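Hemoglobin-like protein (Methylacidiphilum infernorum, PDB 4NK2) is a group II truncated haemoglobin that binds heme and probably binds and carries oxygen. Local coordinates at residues Ala58-Leu63 / Phe100-Cys105; Arg64-Val69 / Val148-Ser153. One frame throughout, in Å; residues are numbered along the deposited sequence.

Contact 1: Ala58-Leu63 / Phe100-Cys105. With HEM (protoporphyrin IX containing Fe), chain C.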
# COMPACT_ATOMS: atom_id res chain seq x y z
N ALA A 58 -21.38 -1.75 27.96
CA ALA A 58 -20.03 -1.82 28.52
C ALA A 58 -19.70 -0.73 29.53
O ALA A 58 -19.07 -0.98 30.53
CB ALA A 58 -19.01 -1.83 27.41
N GLY A 59 -20.10 0.50 29.24
CA GLY A 59 -19.78 1.63 30.08
C GLY A 59 -18.43 2.20 29.72
O GLY A 59 -17.61 1.51 29.17
N GLU A 60 -18.21 3.47 30.02
CA GLU A 60 -16.96 4.13 29.68
C GLU A 60 -15.74 3.48 30.32
O GLU A 60 -14.76 3.24 29.65
CB GLU A 60 -17.01 5.62 30.04
CG GLU A 60 -15.70 6.31 29.83
CD GLU A 60 -15.80 7.82 29.89
OE1 GLU A 60 -16.91 8.36 29.87
OE2 GLU A 60 -14.76 8.46 29.97
N GLU A 61 -15.78 3.21 31.61
CA GLU A 61 -14.68 2.56 32.32
C GLU A 61 -14.15 1.31 31.62
O GLU A 61 -12.97 1.18 31.38
CB GLU A 61 -15.15 2.19 33.72
CG GLU A 61 -14.07 2.05 34.76
CD GLU A 61 -14.61 1.68 36.14
OE1 GLU A 61 -14.83 2.57 36.97
OE2 GLU A 61 -14.82 0.48 36.39
N LEU A 62 -15.05 0.40 31.29
CA LEU A 62 -14.67 -0.87 30.66
C LEU A 62 -14.06 -0.63 29.29
O LEU A 62 -13.10 -1.29 28.90
CB LEU A 62 -15.90 -1.77 30.50
CG LEU A 62 -15.70 -3.28 30.58
CD1 LEU A 62 -16.82 -4.03 29.89
CD2 LEU A 62 -14.39 -3.68 30.00
N LEU A 63 -14.64 0.29 28.53
CA LEU A 63 -14.08 0.58 27.21
C LEU A 63 -12.67 1.15 27.33
O LEU A 63 -11.79 0.84 26.51
CB LEU A 63 -14.99 1.53 26.42
CG LEU A 63 -16.33 0.90 26.01
CD1 LEU A 63 -17.29 1.94 25.46
CD2 LEU A 63 -16.09 -0.19 24.97
N PHE A 100 -11.41 7.73 21.27
CA PHE A 100 -12.02 7.35 20.00
C PHE A 100 -13.01 6.18 20.18
O PHE A 100 -14.14 6.20 19.69
CB PHE A 100 -10.94 6.97 18.98
CG PHE A 100 -11.48 6.62 17.62
CD1 PHE A 100 -11.97 7.61 16.77
CD2 PHE A 100 -11.48 5.30 17.17
CE1 PHE A 100 -12.47 7.29 15.51
CE2 PHE A 100 -11.99 4.97 15.92
CZ PHE A 100 -12.48 5.97 15.08
N VAL A 101 -12.57 5.13 20.88
CA VAL A 101 -13.41 3.95 21.09
C VAL A 101 -14.67 4.29 21.87
O VAL A 101 -15.76 3.85 21.52
CB VAL A 101 -12.64 2.85 21.84
CG1 VAL A 101 -13.60 1.79 22.36
CG2 VAL A 101 -11.56 2.22 20.91
N VAL A 102 -14.51 5.05 22.95
CA VAL A 102 -15.67 5.44 23.76
C VAL A 102 -16.67 6.22 22.91
O VAL A 102 -17.87 5.96 22.95
CB VAL A 102 -15.25 6.29 24.97
CG1 VAL A 102 -16.48 6.90 25.64
CG2 VAL A 102 -14.47 5.45 25.98
N GLU A 103 -16.17 7.16 22.12
CA GLU A 103 -17.06 7.97 21.28
C GLU A 103 -17.76 7.13 20.23
O GLU A 103 -18.99 7.20 20.05
CB GLU A 103 -16.29 9.13 20.62
CG GLU A 103 -17.17 9.94 19.65
CD GLU A 103 -16.54 11.27 19.21
OE1 GLU A 103 -15.43 11.62 19.69
OE2 GLU A 103 -17.16 11.97 18.38
N MET A 104 -16.99 6.33 19.52
CA MET A 104 -17.51 5.52 18.44
C MET A 104 -18.48 4.44 18.89
O MET A 104 -19.28 3.98 18.11
CB MET A 104 -16.36 4.90 17.65
CG MET A 104 -15.50 5.90 16.93
SD MET A 104 -16.44 6.88 15.78
CE MET A 104 -16.24 8.50 16.42
N CYS A 105 -18.39 4.05 20.15
CA CYS A 105 -19.35 3.10 20.71
C CYS A 105 -20.61 3.77 21.23
O CYS A 105 -21.51 3.09 21.74
CB CYS A 105 -18.70 2.27 21.81
SG CYS A 105 -17.54 1.05 21.16
CHA HEM C . -2.85 5.67 16.36
CHB HEM C . -1.15 1.33 15.06
CHC HEM C . -5.59 0.12 13.42
CHD HEM C . -7.28 3.63 16.35
C1A HEM C . -1.97 4.65 16.08
C2A HEM C . -0.51 4.71 16.14
C3A HEM C . -0.06 3.49 15.78
C4A HEM C . -1.20 2.64 15.47
CMA HEM C . 1.41 3.01 15.70
CAA HEM C . 0.33 5.96 16.55
CBA HEM C . 0.76 6.67 15.24
CGA HEM C . 1.56 7.95 15.40
O1A HEM C . 2.58 8.12 14.68
O2A HEM C . 1.22 8.83 16.24
C1B HEM C . -2.16 0.63 14.41
C2B HEM C . -2.03 -0.59 13.64
C3B HEM C . -3.25 -0.93 13.18
C4B HEM C . -4.21 0.07 13.64
CMB HEM C . -0.73 -1.40 13.40
CAB HEM C . -3.55 -2.17 12.32
CBB HEM C . -4.71 -2.25 11.67
C1C HEM C . -6.46 0.94 14.11
C2C HEM C . -7.92 0.88 14.12
C3C HEM C . -8.37 1.86 14.92
C4C HEM C . -7.23 2.57 15.47
CMC HEM C . -8.78 -0.11 13.31
CAC HEM C . -9.84 2.21 15.28
CBC HEM C . -10.83 1.32 15.10
C1D HEM C . -6.30 4.58 16.53
C2D HEM C . -6.48 5.93 17.03
C3D HEM C . -5.09 6.55 17.04
C4D HEM C . -4.21 5.53 16.53
CMD HEM C . -7.79 6.63 17.49
CAD HEM C . -4.72 7.99 17.46
CBD HEM C . -5.00 8.89 16.26
CGD HEM C . -4.64 10.30 16.66
O1D HEM C . -3.43 10.60 16.79
O2D HEM C . -5.57 11.13 16.86
NA HEM C . -2.34 3.39 15.67
NB HEM C . -3.50 0.99 14.38
NC HEM C . -6.09 1.98 14.95
ND HEM C . -4.95 4.39 16.25
FE HEM C . -4.24 2.72 15.23
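Leu63 carries most of the apolar contact, with three of its carbons each meeting a different residue of 100-105. CB rests against CG2 of Val102 at 4.0 Å. One branch, CD1, reaches CB of Cys105 at 3.9 Å, and the other, CD2, lies 4.1 Å from CG1 of Val101. With CG anti to the carbonyl carbon (chi1 -68°), the branches point at the second segment. Glu60 joins with its aliphatic part: CG packs 4.1 Å from Val102 CG2. Its carboxylate is engaged by Arg64 in a salt bridge through OE2 and by the hydroxyl of Tyr110 through OE1.

The heme contact belongs to Phe100. Its CB lies 3.5 Å from the heme methyl CMD, and ring atom CE2 is 3.6 Å from vinyl carbon CAC. Met104 CG sits over the centre of one ring face, 3.5 Å above the plane. With an alanine here the ring would be gone, and the heme vinyl carbon CAC and Met104 CG would probably be left without the surface they pack on.

The two helical segments run nearly antiparallel, at 166°, with axes 9.6 Å apart. Segment 58-63 lies in helix 53-75 of the globin fold. Residues 100-104 end helix 87-104, and Cys105 comes just past it. Helix 155-165 adds Trp161 and Phe165 against Phe100, and Phe158 against Cys105.

Contact 2: Arg64-Val69 / Val148-Ser153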
# COMPACT_ATOMS: atom_id res chain seq x y z
N ARG A 64 -12.42 1.96 28.35
CA ARG A 64 -11.06 2.50 28.48
C ARG A 64 -10.09 1.40 28.92
O ARG A 64 -8.93 1.37 28.50
CB ARG A 64 -11.03 3.71 29.44
CG ARG A 64 -11.92 4.88 29.00
CD ARG A 64 -11.64 6.15 29.79
NE ARG A 64 -12.38 7.27 29.21
CZ ARG A 64 -11.92 8.03 28.21
NH1 ARG A 64 -10.72 7.80 27.69
NH2 ARG A 64 -12.67 9.02 27.73
N LYS A 65 -10.58 0.47 29.73
CA LYS A 65 -9.73 -0.62 30.20
C LYS A 65 -9.42 -1.57 29.06
O LYS A 65 -8.30 -2.07 28.94
CB LYS A 65 -10.39 -1.39 31.34
CG LYS A 65 -9.54 -2.54 31.87
CD LYS A 65 -10.30 -3.33 32.96
CE LYS A 65 -9.46 -4.51 33.42
NZ LYS A 65 -10.01 -5.16 34.64
N LEU A 66 -10.42 -1.81 28.21
CA LEU A 66 -10.25 -2.65 27.02
C LEU A 66 -9.11 -2.10 26.17
O LEU A 66 -8.24 -2.84 25.72
CB LEU A 66 -11.54 -2.65 26.20
CG LEU A 66 -11.46 -3.16 24.76
CD1 LEU A 66 -10.99 -4.63 24.70
CD2 LEU A 66 -12.80 -2.98 24.03
N VAL A 67 -9.14 -0.79 25.95
CA VAL A 67 -8.12 -0.17 25.10
C VAL A 67 -6.77 -0.26 25.78
O VAL A 67 -5.75 -0.60 25.15
CB VAL A 67 -8.48 1.28 24.81
CG1 VAL A 67 -7.32 2.00 24.11
CG2 VAL A 67 -9.74 1.33 23.93
N GLU A 68 -6.75 0.02 27.08
CA GLU A 68 -5.52 -0.11 27.86
C GLU A 68 -4.95 -1.52 27.73
O GLU A 68 -3.78 -1.70 27.44
CB GLU A 68 -5.79 0.24 29.33
CG GLU A 68 -4.68 -0.16 30.30
CD GLU A 68 -3.38 0.60 30.07
OE1 GLU A 68 -3.43 1.81 29.74
OE2 GLU A 68 -2.30 -0.01 30.25
N VAL A 69 -5.79 -2.53 27.94
CA VAL A 69 -5.31 -3.91 27.84
C VAL A 69 -4.87 -4.25 26.42
O VAL A 69 -3.87 -4.95 26.21
CB VAL A 69 -6.39 -4.90 28.35
CG1 VAL A 69 -6.02 -6.34 28.01
CG2 VAL A 69 -6.58 -4.74 29.86
N VAL A 148 -10.92 -8.77 29.47
CA VAL A 148 -11.66 -7.79 30.25
C VAL A 148 -13.14 -8.16 30.36
O VAL A 148 -13.94 -7.39 30.90
CB VAL A 148 -11.55 -6.36 29.66
CG1 VAL A 148 -10.09 -5.97 29.47
CG2 VAL A 148 -12.30 -6.26 28.33
N HIS A 149 -13.51 -9.33 29.85
CA HIS A 149 -14.89 -9.81 29.94
C HIS A 149 -15.87 -8.82 29.31
O HIS A 149 -16.92 -8.49 29.89
CB HIS A 149 -15.26 -10.10 31.41
CG HIS A 149 -14.18 -10.80 32.17
ND1 HIS A 149 -13.59 -11.97 31.72
CD2 HIS A 149 -13.55 -10.48 33.32
CE1 HIS A 149 -12.65 -12.34 32.57
NE2 HIS A 149 -12.62 -11.46 33.56
N PHE A 150 -15.54 -8.37 28.10
CA PHE A 150 -16.44 -7.53 27.33
C PHE A 150 -17.80 -8.24 27.25
O PHE A 150 -17.86 -9.44 27.00
CB PHE A 150 -15.88 -7.31 25.93
CG PHE A 150 -16.42 -6.10 25.25
CD1 PHE A 150 -15.93 -4.84 25.58
CD2 PHE A 150 -17.39 -6.22 24.26
CE1 PHE A 150 -16.42 -3.71 24.94
CE2 PHE A 150 -17.88 -5.09 23.61
CZ PHE A 150 -17.39 -3.83 23.95
N PRO A 151 -18.89 -7.49 27.47
CA PRO A 151 -20.22 -8.09 27.58
C PRO A 151 -20.58 -8.92 26.35
O PRO A 151 -20.43 -8.45 25.21
CB PRO A 151 -21.15 -6.88 27.71
CG PRO A 151 -20.25 -5.76 28.23
CD PRO A 151 -18.91 -6.02 27.61
N LEU A 152 -21.06 -10.14 26.56
CA LEU A 152 -21.27 -11.05 25.44
C LEU A 152 -22.32 -10.53 24.45
O LEU A 152 -22.30 -10.89 23.27
CB LEU A 152 -21.64 -12.45 25.95
CG LEU A 152 -20.53 -13.19 26.71
CD1 LEU A 152 -21.06 -14.48 27.35
CD2 LEU A 152 -19.34 -13.51 25.79
N SER A 153 -23.23 -9.68 24.93
CA SER A 153 -24.33 -9.20 24.09
C SER A 153 -23.85 -8.30 22.95
O SER A 153 -24.52 -8.20 21.91
CB SER A 153 -25.32 -8.41 24.94
OG SER A 153 -24.70 -7.28 25.52
O HOH W 1 -12.73 -6.08 33.72
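Val148 packs both methyls on helix 53-75: CG1 on Val69 and the main chain of Leu66, CG2 on the side chain of Leu66. CG1 lies 3.7 Å from CG2 of Val69, and the two valines lie alongside, pointing opposite ways. The same methyl sits 4.1 Å from the backbone CA of Leu66, so it comes close to the helix main chain. CG2 meets CD1 of Leu66 at 4.2 Å, and here the side chains are roughly perpendicular. The position of Val148 CG1 anti to the carbonyl carbon puts it against Val69.

Leu66 divides its two branches between the valine and an aromatic ring. CD2 approaches the Phe150 ring obliquely, 3.8 Å from CE1. Phe150 has CG anti to its own N (chi1 -158°), and this brings the end of the ring nearer the helix than its CB direction suggests. Pro151 CD covers part of one ring face, 3.4 Å above the plane and nearer its border than its centre.

At the solvent side Lys65 is extended. Its NZ donates to a water at 3.0 Å, and that water gives a weak bond to the carbonyl O of Val148.

Tyr141, Ala144 and Leu145 of helix 131-147 and Phe158 of helix 155-165 also pack on Leu66. Helix 131-147 ends in a Schellman motif, with His149 at positive phi. Either side of His149, Val148 and Phe150 lie on helix 53-75. The connection between helices 131-147 and 155-165 is thus packed on helix 53-75, consistent with the 2-over-2 helical fold of truncated haemoglobins.

In the fold
After strand 35-48, helix 53-75 serves both contacts, with 58-63 in contact 1 and the next turns, 64-69, in contact 2. Contact 1 closes a loop of 36 residues when the end of helix 87-104 returns to it. Contact 2 closes a longer one, of 78 residues, after helix 131-147. The segments alternate in sequence, so the two closures cross. Their centres are 9 Å apart and they touch directly: Leu63 CD2 meets Phe150 CE1 at 3.5 Å, and Val101 CG2 meets Val67 CG2 at 3.6 Å. Helix 53-75 is thus joined to helix 87-104, which lines the heme pocket, and to the connection before helix 155-165.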